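Local structure of Ras-related protein Rab-21 (Homo sapiens, 1Z08) at residues V10-G15 / I74-S79; S21-Y26 / L57-T62; A82-D87 / K102-M107. The protein is a Rab-type small GTPase of the Ras family, built on a P-loop nucleotide-binding fold that here holds a magnesium ion and phosphoaminophosphonic acid-guanylate ester. The protein carries 1 engineered substitution. All coordinates share one frame; numbering follows the deposited sequence.

Interaction 1: V10-G15 / I74-S79; sequences VLLGEG and IYYRDS. With GNP (phosphoaminophosphonic acid-guanylate ester), chain F.
A single methyl, CG1 of Val10, meets both ends of a turn in 74-79: it lies 3.8 Å from CB of Tyr76, and the same methyl also lies against a hydroxyl oxygen, OG of Ser79, at 3.7 Å. A chi1 of 61° tucks CG1 of Val10 over the backbone, with N on one flank and C on the other, and from there it reaches both partners. Tyr76 and Ser79 bound a type II beta turn, in which Asp78 has a positive phi. The Ser79 hydroxyl folds back on the turn and gives a weak hydrogen bond of 3.2 Å from OG to Tyr76 O, which suits a short polar side chain at a buried corner. Beyond it CD1 of Leu12 approaches CD2 of Tyr76 obliquely, at 4.3 Å, and the ring continues onto Trp100 and Leu104 of helix 91-108. Branched aliphatics suit Val10 and Leu12, which point from strand 5-12 to the turn. Where the strand runs into the P-loop, Gly13 adopts backbone angles at which a CB would press on the preceding carbonyl oxygen. At the far end of the segment, N3B of the bound phosphoaminophosphonic acid-guanylate ester donates to Gly15 O over 2.8 Å. The two segments thus cohere through van der Waals contact alone, no hydrogen bond crossing between them, whereas at the ligand end a backbone carbonyl, Gly15 O, does the holding.

Interaction 2: S21-Y26 / L57-T62; sequences SLVLRY and LAIWDT. With GNP (phosphoaminophosphonic acid-guanylate ester), chain F.
A chi1 of -176° swings CG1 of Val23 away from its own N and leaves CG2 beside it, so that both methyls face Ile59, whose chi1 of -58° puts CG1 beside N and so places CG2 opposite N, toward the helix; CG2 of Val23 and CG2 of Ile59 meet at 3.9 Å. This joins helix 19-28, whose first residues complete the P-loop, to strand 54-61 of the central sheet in the Ras-type P-loop NTPase fold. The two beta-branched side chains run antiparallel alongside one another, and Val23 CG1 also touches Ile59 CG2, so one isoleucine methyl fits against both arms of the valine. One helical turn later, Tyr26 lies roughly perpendicular to Ile59: CD1 of Ile59 lies at the edge of the ring, close to its plane, 4.0 Å from Tyr26 CD2. The ring is held further by stacking with Phe160 and by a cation-pi contact with Lys46. Isoleucine suits this place because its two branches serve different neighbours, CG2 the valine and CD1 the aromatic edge, and Leu11 of strand 5-12 packs on both Val23 and Ile59. At the ligand end of the strand, Asp61 OD2 is hydrogen-bonded to Thr20 OG1, which makes it a second-shell residue, since Thr20 belongs to the magnesium site. A small hydroxyl residue suits the ligand end of the helix segment, where Ser21 grips one phosphate oxygen twice: its backbone N reaches O1A of the bound phosphoaminophosphonic acid-guanylate ester at 2.9 Å, and its OG donates to the same O1A at 2.8 Å.

Interaction 3: A82-D87 / K102-M107; sequences AILVYD and KELRKM
Strand segment 82-87 and helix segment 102-107 come closest at Ala82 and Leu104, whose CA atoms stand 8.5 Å apart, so that only side chains can bridge the gap. From the helix segment Leu104 alone does this. Its CG lies anti to the carbonyl carbon (chi1 -73°), and an extended second torsion of 161° pushes CD1 outward from the helix to the sheet. That one methyl touches CB of Ala82 at 3.8 Å and CD2 of Leu84, also at 3.8 Å, the two leucines meeting tip to tip. Ala82 and Leu84, two residues apart in a strand, present their side chains on the same face of the sheet, and Leu104 spans the pair. The small alanine offers one methyl to CD1, and the longer leucine at 84 extends to meet the same atom. Strand 81-87, helix 91-108 and strand 113-119 form a beta-alpha-beta unit of the P-loop NTPase fold, and this contact seats the later part of the connecting helix on the first of its two strands. Val97, Trp100 and Val101 of the same helix continue the cover over Leu84, while Tyr76 touches Leu104 from a neighbouring loop. Next to Leu104, Arg105 turns instead to backbone oxygens: its NH1 is hydrogen-bonded to Gly109 O and Ile112 O, and its NH2 to Val141 O, a use of several N-H groups that suits a guanidinium group.

How the interactions relate
Strand 5-12, which carries residues 10-12 of interaction 1, runs between strands 54-61 of interaction 2 and 81-87 of interaction 3. Toward interaction 2 it packs CD1 of Leu11 on CG2 of Ile59 at 3.7 Å and probably accepts a hydrogen bond at Leu11 O from Thr62 OG1, 2.7 Å. Toward interaction 3 it pairs with strand 81-87, Val10 O meeting Ile83 N at 2.8 Å, and Tyr76 CD1 packs on Leu104 CD2 at 3.6 Å. The centres of interactions 1 and 3 lie about 8 Å apart, those of 2 and 3 about 16 Å. Interactions 1 and 2 both touch phosphoaminophosphonic acid-guanylate ester, whereas the Leu84 side chain of interaction 3 remains about 11 Å from it.

Interaction 1: V10-G15 / I74-S79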
loop_
_atom_site.group_PDB
_atom_site.type_symbol
_atom_site.label_atom_id
_atom_site.label_comp_id
_atom_site.label_asym_id
_atom_site.label_seq_id
_atom_site.Cartn_x
_atom_site.Cartn_y
_atom_site.Cartn_z
ATOM N N VAL A 10 7.134 0.568 -1.415
ATOM C CA VAL A 10 6.603 1.344 -2.533
ATOM C C VAL A 10 5.076 1.242 -2.582
ATOM O O VAL A 10 4.514 0.163 -2.397
ATOM C CB VAL A 10 7.252 0.913 -3.890
ATOM C CG1 VAL A 10 6.980 -0.557 -4.206
ATOM C CG2 VAL A 10 6.801 1.810 -5.034
ATOM N N LEU A 11 4.418 2.376 -2.800
ATOM C CA LEU A 11 2.975 2.396 -3.025
ATOM C C LEU A 11 2.688 2.466 -4.520
ATOM O O LEU A 11 3.258 3.288 -5.244
ATOM C CB LEU A 11 2.309 3.561 -2.281
ATOM C CG LEU A 11 2.002 3.323 -0.796
ATOM C CD1 LEU A 11 3.221 3.594 0.082
ATOM C CD2 LEU A 11 0.829 4.173 -0.346
ATOM N N LEU A 12 1.815 1.576 -4.980
ATOM C CA LEU A 12 1.432 1.530 -6.384
ATOM C C LEU A 12 -0.085 1.510 -6.503
ATOM O O LEU A 12 -0.778 1.060 -5.590
ATOM C CB LEU A 12 2.055 0.309 -7.074
ATOM C CG LEU A 12 3.591 0.234 -7.052
ATOM C CD1 LEU A 12 4.096 -1.185 -7.259
ATOM C CD2 LEU A 12 4.212 1.192 -8.067
ATOM N N GLY A 13 -0.594 2.020 -7.622
ATOM C CA GLY A 13 -2.032 2.034 -7.877
ATOM C C GLY A 13 -2.475 3.189 -8.754
ATOM O O GLY A 13 -1.731 4.149 -8.955
ATOM N N GLU A 14 -3.702 3.095 -9.255
ATOM C CA GLU A 14 -4.276 4.087 -10.172
ATOM C C GLU A 14 -4.433 5.478 -9.555
ATOM O O GLU A 14 -4.309 5.648 -8.339
ATOM C CB GLU A 14 -5.621 3.589 -10.709
ATOM C CG GLU A 14 -5.530 2.300 -11.515
ATOM C CD GLU A 14 -4.727 2.464 -12.796
ATOM O OE1 GLU A 14 -5.211 3.147 -13.726
ATOM O OE2 GLU A 14 -3.615 1.899 -12.877
ATOM N N GLY A 15 -4.715 6.464 -10.403
ATOM C CA GLY A 15 -4.763 7.869 -9.991
ATOM C C GLY A 15 -5.785 8.266 -8.938
ATOM O O GLY A 15 -5.626 9.300 -8.282
ATOM N N ILE A 74 12.191 0.941 -12.240
ATOM C CA ILE A 74 13.251 1.730 -11.612
ATOM C C ILE A 74 12.887 2.108 -10.176
ATOM O O ILE A 74 13.755 2.179 -9.303
ATOM C CB ILE A 74 13.544 2.978 -12.436
ATOM N N TYR A 75 11.596 2.336 -9.941
ATOM C CA TYR A 75 11.109 2.743 -8.628
ATOM C C TYR A 75 11.007 1.575 -7.644
ATOM O O TYR A 75 11.495 1.676 -6.520
ATOM C CB TYR A 75 9.778 3.477 -8.754
ATOM N N TYR A 76 10.393 0.469 -8.063
ATOM C CA TYR A 76 10.209 -0.671 -7.154
ATOM C C TYR A 76 11.389 -1.651 -7.095
ATOM O O TYR A 76 11.287 -2.720 -6.485
ATOM C CB TYR A 76 8.874 -1.399 -7.396
ATOM C CG TYR A 76 8.654 -1.973 -8.782
ATOM C CD1 TYR A 76 9.362 -3.094 -9.223
ATOM C CD2 TYR A 76 7.695 -1.425 -9.634
ATOM C CE1 TYR A 76 9.141 -3.634 -10.488
ATOM C CE2 TYR A 76 7.467 -1.957 -10.900
ATOM C CZ TYR A 76 8.191 -3.059 -11.320
ATOM O OH TYR A 76 7.970 -3.586 -12.572
ATOM N N ARG A 77 12.505 -1.276 -7.716
ATOM C CA ARG A 77 13.744 -2.041 -7.596
ATOM C C ARG A 77 14.246 -2.000 -6.153
ATOM O O ARG A 77 14.236 -0.942 -5.514
ATOM C CB ARG A 77 14.799 -1.498 -8.547
ATOM N N ASP A 78 14.660 -3.162 -5.649
ATOM C CA ASP A 78 15.187 -3.321 -4.282
ATOM C C ASP A 78 14.153 -3.057 -3.174
ATOM O O ASP A 78 14.522 -2.836 -2.017
ATOM C CB ASP A 78 16.443 -2.458 -4.057
ATOM C CG ASP A 78 17.507 -2.661 -5.128
ATOM O OD1 ASP A 78 17.504 -3.711 -5.810
ATOM O OD2 ASP A 78 18.356 -1.760 -5.285
ATOM N N SER A 79 12.869 -3.081 -3.524
ATOM C CA SER A 79 11.805 -2.903 -2.537
ATOM C C SER A 79 11.621 -4.160 -1.693
ATOM O O SER A 79 11.584 -5.275 -2.223
ATOM C CB SER A 79 10.483 -2.527 -3.214
ATOM O OG SER A 79 10.541 -1.220 -3.752
HETATM P PG GNP F . -2.064 10.238 -7.821
HETATM O O1G GNP F . -2.595 10.928 -9.055
HETATM O O2G GNP F . -1.128 11.071 -6.984
HETATM O O3G GNP F . -1.487 8.953 -8.346
HETATM N N3B GNP F . -3.306 9.857 -6.874
HETATM P PB GNP F . -3.277 9.263 -5.388
HETATM O O1B GNP F . -3.384 7.788 -5.406
HETATM O O2B GNP F . -2.110 9.825 -4.668
HETATM O O3A GNP F . -4.560 9.725 -4.677
HETATM P PA GNP F . -4.751 10.872 -3.666
HETATM O O1A GNP F . -4.194 10.482 -2.355
HETATM O O2A GNP F . -4.322 12.184 -4.210
HETATM O "O5'" GNP F . -6.310 10.939 -3.462
HETATM C "C5'" GNP F . -7.179 11.007 -4.592
HETATM C "C4'" GNP F . -8.583 11.369 -4.141
HETATM O "O4'" GNP F . -9.116 10.318 -3.295
HETATM C "C3'" GNP F . -8.692 12.659 -3.334
HETATM O "O3'" GNP F . -9.899 13.302 -3.697
HETATM C "C2'" GNP F . -8.695 12.149 -1.894
HETATM O "O2'" GNP F . -9.300 13.025 -0.963
HETATM C "C1'" GNP F . -9.506 10.865 -2.049
HETATM N N9 GNP F . -9.263 9.891 -0.990
HETATM C C8 GNP F . -8.062 9.323 -0.628
HETATM N N7 GNP F . -8.162 8.487 0.368
HETATM C C5 GNP F . -9.517 8.500 0.688
HETATM C C6 GNP F . -10.238 7.793 1.688
HETATM O O6 GNP F . -9.806 6.982 2.516
HETATM N N1 GNP F . -11.606 8.090 1.670
HETATM C C2 GNP F . -12.199 8.972 0.796
HETATM N N2 GNP F . -13.523 9.142 0.921
HETATM N N3 GNP F . -11.537 9.637 -0.142
HETATM C C4 GNP F . -10.206 9.360 -0.139
#

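Interaction 2: S21-Y26 / L57-T62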
loop_
_atom_site.group_PDB
_atom_site.type_symbol
_atom_site.label_atom_id
_atom_site.label_comp_id
_atom_site.label_asym_id
_atom_site.label_seq_id
_atom_site.Cartn_x
_atom_site.Cartn_y
_atom_site.Cartn_z
ATOM N N SER A 21 -2.587 10.057 0.045
ATOM C CA SER A 21 -3.426 10.207 1.233
ATOM C C SER A 21 -3.060 9.214 2.339
ATOM O O SER A 21 -3.087 9.564 3.520
ATOM C CB SER A 21 -4.912 10.096 0.879
ATOM O OG SER A 21 -5.319 11.187 0.066
ATOM N N LEU A 22 -2.715 7.984 1.958
ATOM C CA LEU A 22 -2.284 6.986 2.939
ATOM C C LEU A 22 -0.985 7.416 3.618
ATOM O O LEU A 22 -0.879 7.367 4.843
ATOM C CB LEU A 22 -2.130 5.598 2.300
ATOM C CG LEU A 22 -3.428 4.853 1.952
ATOM C CD1 LEU A 22 -3.138 3.645 1.076
ATOM C CD2 LEU A 22 -4.194 4.430 3.195
ATOM N N VAL A 23 -0.016 7.856 2.817
ATOM C CA VAL A 23 1.292 8.264 3.331
ATOM C C VAL A 23 1.176 9.539 4.177
ATOM O O VAL A 23 1.712 9.606 5.288
ATOM C CB VAL A 23 2.325 8.468 2.194
ATOM C CG1 VAL A 23 3.703 8.801 2.771
ATOM C CG2 VAL A 23 2.415 7.228 1.310
ATOM N N LEU A 24 0.462 10.537 3.658
ATOM C CA LEU A 24 0.280 11.802 4.373
ATOM C C LEU A 24 -0.386 11.598 5.734
ATOM O O LEU A 24 0.063 12.161 6.734
ATOM C CB LEU A 24 -0.499 12.815 3.524
ATOM C CG LEU A 24 -0.811 14.193 4.129
ATOM C CD1 LEU A 24 0.454 15.011 4.385
ATOM C CD2 LEU A 24 -1.771 14.959 3.230
ATOM N N ARG A 25 -1.442 10.785 5.773
ATOM C CA ARG A 25 -2.115 10.474 7.032
ATOM C C ARG A 25 -1.168 9.770 8.007
ATOM O O ARG A 25 -1.127 10.113 9.185
ATOM C CB ARG A 25 -3.376 9.628 6.798
ATOM C CG ARG A 25 -4.088 9.174 8.076
ATOM C CD ARG A 25 -4.660 10.349 8.865
ATOM N NE ARG A 25 -5.962 10.774 8.357
ATOM C CZ ARG A 25 -6.607 11.865 8.763
ATOM N NH1 ARG A 25 -6.073 12.660 9.686
ATOM N NH2 ARG A 25 -7.790 12.166 8.244
ATOM N N TYR A 26 -0.406 8.800 7.507
ATOM C CA TYR A 26 0.521 8.031 8.344
ATOM C C TYR A 26 1.689 8.877 8.873
ATOM O O TYR A 26 2.093 8.731 10.030
ATOM C CB TYR A 26 1.045 6.815 7.573
ATOM C CG TYR A 26 1.828 5.814 8.405
ATOM C CD1 TYR A 26 1.288 5.256 9.566
ATOM C CD2 TYR A 26 3.103 5.404 8.012
ATOM C CE1 TYR A 26 2.006 4.331 10.324
ATOM C CE2 TYR A 26 3.825 4.479 8.759
ATOM C CZ TYR A 26 3.274 3.948 9.913
ATOM O OH TYR A 26 3.994 3.028 10.649
ATOM N N LEU A 57 11.653 3.073 7.845
ATOM C CA LEU A 57 10.948 2.866 6.584
ATOM C C LEU A 57 11.222 3.976 5.584
ATOM O O LEU A 57 11.103 5.156 5.908
ATOM C CB LEU A 57 9.438 2.756 6.825
ATOM C CG LEU A 57 8.704 1.437 6.569
ATOM C CD1 LEU A 57 9.466 0.221 7.086
ATOM C CD2 LEU A 57 7.305 1.512 7.171
ATOM N N ALA A 58 11.608 3.581 4.375
ATOM C CA ALA A 58 11.665 4.486 3.238
ATOM C C ALA A 58 10.393 4.255 2.438
ATOM O O ALA A 58 10.279 3.266 1.708
ATOM C CB ALA A 58 12.897 4.213 2.391
ATOM N N ILE A 59 9.433 5.159 2.602
ATOM C CA ILE A 59 8.113 5.005 2.000
ATOM C C ILE A 59 8.043 5.797 0.700
ATOM O O ILE A 59 8.010 7.032 0.714
ATOM C CB ILE A 59 6.981 5.447 2.969
ATOM C CG1 ILE A 59 7.041 4.639 4.275
ATOM C CG2 ILE A 59 5.608 5.311 2.295
ATOM C CD1 ILE A 59 6.129 5.159 5.376
ATOM N N TRP A 60 8.016 5.069 -0.413
ATOM C CA TRP A 60 7.988 5.662 -1.744
ATOM C C TRP A 60 6.570 5.852 -2.261
ATOM O O TRP A 60 5.764 4.922 -2.227
ATOM C CB TRP A 60 8.771 4.796 -2.730
ATOM C CG TRP A 60 10.244 4.973 -2.634
ATOM C CD1 TRP A 60 11.079 4.401 -1.719
ATOM C CD2 TRP A 60 11.065 5.781 -3.483
ATOM N NE1 TRP A 60 12.374 4.807 -1.943
ATOM C CE2 TRP A 60 12.395 5.652 -3.022
ATOM C CE3 TRP A 60 10.808 6.608 -4.585
ATOM C CZ2 TRP A 60 13.468 6.316 -3.630
ATOM C CZ3 TRP A 60 11.875 7.267 -5.192
ATOM C CH2 TRP A 60 13.189 7.119 -4.710
ATOM N N ASP A 61 6.291 7.068 -2.728
ATOM C CA ASP A 61 5.037 7.421 -3.391
ATOM C C ASP A 61 5.307 7.516 -4.895
ATOM O O ASP A 61 6.417 7.865 -5.302
ATOM C CB ASP A 61 4.531 8.765 -2.862
ATOM C CG ASP A 61 3.042 8.989 -3.113
ATOM O OD1 ASP A 61 2.371 8.126 -3.720
ATOM O OD2 ASP A 61 2.544 10.050 -2.685
ATOM N N THR A 62 4.300 7.206 -5.710
ATOM C CA THR A 62 4.443 7.209 -7.174
ATOM C C THR A 62 3.337 7.996 -7.874
ATOM O O THR A 62 2.278 8.241 -7.300
ATOM C CB THR A 62 4.441 5.770 -7.764
ATOM O OG1 THR A 62 3.302 5.045 -7.276
ATOM C CG2 THR A 62 5.715 5.020 -7.410
HETATM P PG GNP F . -2.064 10.238 -7.821
HETATM O O1G GNP F . -2.595 10.928 -9.055
HETATM O O2G GNP F . -1.128 11.071 -6.984
HETATM O O3G GNP F . -1.487 8.953 -8.346
HETATM N N3B GNP F . -3.306 9.857 -6.874
HETATM P PB GNP F . -3.277 9.263 -5.388
HETATM O O1B GNP F . -3.384 7.788 -5.406
HETATM O O2B GNP F . -2.110 9.825 -4.668
HETATM O O3A GNP F . -4.560 9.725 -4.677
HETATM P PA GNP F . -4.751 10.872 -3.666
HETATM O O1A GNP F . -4.194 10.482 -2.355
HETATM O O2A GNP F . -4.322 12.184 -4.210
HETATM O "O5'" GNP F . -6.310 10.939 -3.462
HETATM C "C5'" GNP F . -7.179 11.007 -4.592
HETATM C "C4'" GNP F . -8.583 11.369 -4.141
HETATM O "O4'" GNP F . -9.116 10.318 -3.295
HETATM C "C3'" GNP F . -8.692 12.659 -3.334
HETATM O "O3'" GNP F . -9.899 13.302 -3.697
HETATM C "C2'" GNP F . -8.695 12.149 -1.894
HETATM O "O2'" GNP F . -9.300 13.025 -0.963
HETATM C "C1'" GNP F . -9.506 10.865 -2.049
HETATM N N9 GNP F . -9.263 9.891 -0.990
HETATM C C8 GNP F . -8.062 9.323 -0.628
HETATM N N7 GNP F . -8.162 8.487 0.368
HETATM C C5 GNP F . -9.517 8.500 0.688
HETATM C C6 GNP F . -10.238 7.793 1.688
HETATM O O6 GNP F . -9.806 6.982 2.516
HETATM N N1 GNP F . -11.606 8.090 1.670
HETATM C C2 GNP F . -12.199 8.972 0.796
HETATM N N2 GNP F . -13.523 9.142 0.921
HETATM N N3 GNP F . -11.537 9.637 -0.142
HETATM C C4 GNP F . -10.206 9.360 -0.139
#

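Interaction 3: A82-D87 / K102-M107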
loop_
_atom_site.group_PDB
_atom_site.type_symbol
_atom_site.label_atom_id
_atom_site.label_comp_id
_atom_site.label_asym_id
_atom_site.label_seq_id
_atom_site.Cartn_x
_atom_site.Cartn_y
_atom_site.Cartn_z
ATOM N N ALA A 82 5.666 -3.959 -0.962
ATOM C CA ALA A 82 4.882 -3.180 -1.906
ATOM C C ALA A 82 3.443 -3.102 -1.431
ATOM O O ALA A 82 2.867 -4.105 -1.006
ATOM C CB ALA A 82 4.957 -3.783 -3.298
ATOM N N ILE A 83 2.879 -1.900 -1.497
ATOM C CA ILE A 83 1.506 -1.654 -1.080
ATOM C C ILE A 83 0.701 -1.310 -2.327
ATOM O O ILE A 83 0.822 -0.213 -2.882
ATOM C CB ILE A 83 1.416 -0.520 -0.032
ATOM C CG1 ILE A 83 2.247 -0.871 1.211
ATOM C CG2 ILE A 83 -0.040 -0.251 0.348
ATOM C CD1 ILE A 83 2.298 0.233 2.258
ATOM N N LEU A 84 -0.099 -2.270 -2.776
ATOM C CA LEU A 84 -0.884 -2.100 -3.986
ATOM C C LEU A 84 -2.277 -1.634 -3.604
ATOM O O LEU A 84 -3.077 -2.394 -3.052
ATOM C CB LEU A 84 -0.926 -3.394 -4.806
ATOM C CG LEU A 84 0.409 -4.080 -5.134
ATOM C CD1 LEU A 84 0.162 -5.269 -6.031
ATOM C CD2 LEU A 84 1.402 -3.139 -5.791
ATOM N N VAL A 85 -2.544 -0.367 -3.891
ATOM C CA VAL A 85 -3.738 0.310 -3.401
ATOM C C VAL A 85 -4.814 0.369 -4.479
ATOM O O VAL A 85 -4.537 0.711 -5.627
ATOM C CB VAL A 85 -3.410 1.753 -2.913
ATOM C CG1 VAL A 85 -4.615 2.383 -2.215
ATOM C CG2 VAL A 85 -2.203 1.748 -1.976
ATOM N N TYR A 86 -6.040 0.023 -4.097
ATOM C CA TYR A 86 -7.195 0.266 -4.946
ATOM C C TYR A 86 -8.296 0.996 -4.174
ATOM O O TYR A 86 -8.251 1.102 -2.943
ATOM C CB TYR A 86 -7.713 -1.036 -5.569
ATOM C CG TYR A 86 -8.345 -1.995 -4.592
ATOM C CD1 TYR A 86 -9.725 -1.993 -4.380
ATOM C CD2 TYR A 86 -7.569 -2.917 -3.890
ATOM C CE1 TYR A 86 -10.314 -2.872 -3.483
ATOM C CE2 TYR A 86 -8.149 -3.807 -2.988
ATOM C CZ TYR A 86 -9.525 -3.776 -2.795
ATOM O OH TYR A 86 -10.114 -4.645 -1.910
ATOM N N ASP A 87 -9.268 1.494 -4.930
ATOM C CA ASP A 87 -10.406 2.246 -4.438
ATOM C C ASP A 87 -11.585 1.266 -4.400
ATOM O O ASP A 87 -11.937 0.685 -5.428
ATOM C CB ASP A 87 -10.660 3.393 -5.429
ATOM C CG ASP A 87 -11.838 4.283 -5.053
ATOM O OD1 ASP A 87 -11.871 5.423 -5.563
ATOM O OD2 ASP A 87 -12.728 3.864 -4.279
ATOM N N LYS A 102 1.941 -9.274 -11.042
ATOM C CA LYS A 102 2.660 -10.034 -12.065
ATOM C C LYS A 102 4.064 -9.481 -12.311
ATOM O O LYS A 102 5.033 -10.240 -12.367
ATOM C CB LYS A 102 1.857 -10.069 -13.364
ATOM N N GLU A 103 4.162 -8.158 -12.437
ATOM C CA GLU A 103 5.437 -7.479 -12.679
ATOM C C GLU A 103 6.395 -7.581 -11.491
ATOM O O GLU A 103 7.599 -7.778 -11.675
ATOM C CB GLU A 103 5.200 -6.020 -13.057
ATOM N N LEU A 104 5.855 -7.445 -10.280
ATOM C CA LEU A 104 6.656 -7.511 -9.057
ATOM C C LEU A 104 7.193 -8.918 -8.782
ATOM O O LEU A 104 8.350 -9.076 -8.385
ATOM C CB LEU A 104 5.858 -6.998 -7.852
ATOM C CG LEU A 104 5.613 -5.489 -7.748
ATOM C CD1 LEU A 104 4.467 -5.205 -6.799
ATOM C CD2 LEU A 104 6.868 -4.747 -7.306
ATOM N N ARG A 105 6.353 -9.930 -9.001
ATOM C CA ARG A 105 6.749 -11.326 -8.785
ATOM C C ARG A 105 7.781 -11.796 -9.812
ATOM O O ARG A 105 8.649 -12.612 -9.497
ATOM C CB ARG A 105 5.528 -12.260 -8.785
ATOM C CG ARG A 105 4.608 -12.151 -7.560
ATOM C CD ARG A 105 5.326 -12.448 -6.242
ATOM N NE ARG A 105 4.392 -12.615 -5.127
ATOM C CZ ARG A 105 4.668 -12.329 -3.856
ATOM N NH1 ARG A 105 5.855 -11.837 -3.514
ATOM N NH2 ARG A 105 3.745 -12.517 -2.920
ATOM N N LYS A 106 7.686 -11.274 -11.034
ATOM C CA LYS A 106 8.662 -11.573 -12.082
ATOM C C LYS A 106 10.033 -10.968 -11.773
ATOM O O LYS A 106 11.066 -11.573 -12.065
ATOM C CB LYS A 106 8.157 -11.092 -13.437
ATOM N N MET A 107 10.032 -9.783 -11.165
ATOM C CA MET A 107 11.266 -9.053 -10.879
ATOM C C MET A 107 11.913 -9.435 -9.549
ATOM O O MET A 107 13.142 -9.468 -9.444
ATOM C CB MET A 107 11.013 -7.552 -10.936
#